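Local coordinates for cellulose biosynthesis protein BcsG (PDB 5OLT), which is required for cellulose biosynthesis, its extramembrane domain, present here, being a zinc-binding member of the alkaline phosphatase family, at residues V63-S68 with P104-L109. Numbering follows the deposited sequence.
Sequences VINICS and PAAIRL. With ZN (zinc ion), chain B.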
loop_
_atom_site.group_PDB
_atom_site.type_symbol
_atom_site.label_atom_id
_atom_site.label_comp_id
_atom_site.label_asym_id
_atom_site.label_seq_id
_atom_site.Cartn_x
_atom_site.Cartn_y
_atom_site.Cartn_z
ATOM N N VAL A 63 -8.706 -2.324 -3.162
ATOM C CA VAL A 63 -7.502 -1.880 -2.451
ATOM C C VAL A 63 -7.949 -1.195 -1.166
ATOM O O VAL A 63 -8.715 -0.212 -1.202
ATOM C CB VAL A 63 -6.670 -0.914 -3.328
ATOM C CG1 VAL A 63 -5.469 -0.367 -2.563
ATOM C CG2 VAL A 63 -6.220 -1.601 -4.591
ATOM N N ILE A 64 -7.497 -1.730 -0.030
ATOM C CA ILE A 64 -7.919 -1.275 1.290
ATOM C C ILE A 64 -6.716 -0.531 1.890
ATOM O O ILE A 64 -5.715 -1.157 2.282
ATOM C CB ILE A 64 -8.333 -2.501 2.162
ATOM C CG1 ILE A 64 -9.548 -3.200 1.524
ATOM C CG2 ILE A 64 -8.611 -2.072 3.600
ATOM C CD1 ILE A 64 -9.998 -4.434 2.268
ATOM N N ASN A 65 -6.785 0.813 1.921
ATOM C CA ASN A 65 -5.663 1.661 2.277
ATOM C C ASN A 65 -5.934 2.237 3.665
ATOM O O ASN A 65 -6.879 2.997 3.858
ATOM C CB ASN A 65 -5.554 2.745 1.182
ATOM C CG ASN A 65 -4.388 3.672 1.368
ATOM O OD1 ASN A 65 -3.237 3.246 1.638
ATOM N ND2 ASN A 65 -4.649 4.952 1.187
ATOM N N ILE A 66 -5.138 1.802 4.639
ATOM C CA ILE A 66 -5.450 2.036 6.055
ATOM C C ILE A 66 -4.511 3.057 6.658
ATOM O O ILE A 66 -3.293 2.863 6.659
ATOM C CB ILE A 66 -5.340 0.718 6.860
ATOM C CG1 ILE A 66 -6.297 -0.347 6.288
ATOM C CG2 ILE A 66 -5.586 0.965 8.364
ATOM C CD1 ILE A 66 -6.077 -1.738 6.853
ATOM N N CYS A 67 -5.081 4.139 7.188
ATOM C CA CYS A 67 -4.275 5.155 7.876
ATOM C C CYS A 67 -3.720 4.593 9.192
ATOM O O CYS A 67 -4.432 3.892 9.909
ATOM C CB CYS A 67 -5.163 6.395 8.128
ATOM S SG CYS A 67 -4.336 7.804 8.944
ATOM N N SER A 68 -2.466 4.947 9.517
ATOM C CA SER A 68 -1.958 4.788 10.891
ATOM C C SER A 68 -1.860 3.326 11.356
ATOM O O SER A 68 -2.315 2.992 12.459
ATOM C CB SER A 68 -2.772 5.640 11.886
ATOM O OG SER A 68 -2.682 7.015 11.530
ATOM N N PRO A 104 0.413 12.149 0.803
ATOM C CA PRO A 104 1.467 11.597 -0.049
ATOM C C PRO A 104 1.402 10.072 -0.123
ATOM O O PRO A 104 1.726 9.517 -1.176
ATOM C CB PRO A 104 2.752 12.040 0.636
ATOM C CG PRO A 104 2.379 13.067 1.607
ATOM C CD PRO A 104 0.916 13.079 1.836
ATOM N N ALA A 105 0.990 9.389 0.960
ATOM C CA ALA A 105 0.867 7.937 0.893
ATOM C C ALA A 105 -0.140 7.500 -0.131
ATOM O O ALA A 105 0.114 6.545 -0.891
ATOM C CB ALA A 105 0.490 7.371 2.246
ATOM N N ALA A 106 -1.290 8.158 -0.135
ATOM C CA ALA A 106 -2.348 7.792 -1.079
ATOM C C ALA A 106 -1.911 8.076 -2.514
ATOM O O ALA A 106 -2.135 7.258 -3.416
ATOM C CB ALA A 106 -3.616 8.542 -0.760
ATOM N N ILE A 107 -1.238 9.216 -2.747
ATOM C CA ILE A 107 -0.758 9.515 -4.082
ATOM C C ILE A 107 0.283 8.475 -4.528
ATOM O O ILE A 107 0.242 8.013 -5.670
ATOM C CB ILE A 107 -0.133 10.933 -4.139
ATOM C CG1 ILE A 107 -1.178 12.001 -3.751
ATOM C CG2 ILE A 107 0.343 11.237 -5.563
ATOM C CD1 ILE A 107 -0.521 13.338 -3.440
ATOM N N ARG A 108 1.199 8.081 -3.633
ATOM C CA ARG A 108 2.201 7.080 -3.985
ATOM C C ARG A 108 1.517 5.758 -4.390
ATOM O O ARG A 108 1.913 5.124 -5.354
ATOM C CB ARG A 108 3.172 6.873 -2.840
ATOM C CG ARG A 108 4.119 8.056 -2.652
ATOM C CD ARG A 108 5.124 7.831 -1.523
ATOM N NE ARG A 108 6.052 8.978 -1.427
ATOM C CZ ARG A 108 7.054 9.210 -2.281
ATOM N NH1 ARG A 108 7.352 8.356 -3.264
ATOM N NH2 ARG A 108 7.779 10.338 -2.153
ATOM N N LEU A 109 0.516 5.340 -3.631
ATOM C CA LEU A 109 -0.201 4.113 -3.961
ATOM C C LEU A 109 -0.953 4.237 -5.290
ATOM O O LEU A 109 -0.921 3.308 -6.114
ATOM C CB LEU A 109 -1.200 3.805 -2.829
ATOM C CG LEU A 109 -2.137 2.591 -3.008
ATOM C CD1 LEU A 109 -1.425 1.305 -3.375
ATOM C CD2 LEU A 109 -2.878 2.397 -1.707
HETATM ZN ZN ZN B . -2.856 8.588 7.395
HETATM O O HOH W 1 -2.748 10.517 8.981
#
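V63 and N65 of strand 60-66 pack against L109 and, at the side, A106 of helix 102-110, the short axes running nearly antiparallel, 157° apart and 10.3 Å at closest approach, with the CA atoms of N65 and A106 7.7 Å apart. In this alkaline phosphatase-family domain the case illustrates how a helix laid on a central mixed sheet places metal ligands on neighbouring elements: the strand, hydrogen-bonded between strands 210-216 and 259-265, leads into C67, while the helix begins at S102, another zinc ligand. L109 and N65 share most of the contact. With its CG anti to the backbone N (chi1 176°), the L109 side chain extends toward the strand and meets V63 tip to tip, CD2 lying 3.9 Å from V63 CG1. The same methyl reaches the amide of N65, its CD2 3.7 Å from N65 CG, the two side chains approaching from opposite directions. The A106 methyl lies beside that amide group. F213 and V264 on the flanking strands also touch L109, so the leucine is enclosed in the buried core. E266 and H267, just after strand 259-265, join S102 and C67 around the zinc ion; C67 SG binds it at 2.3 Å, and the oxygen of a bound water is 2.5 Å from the zinc ion.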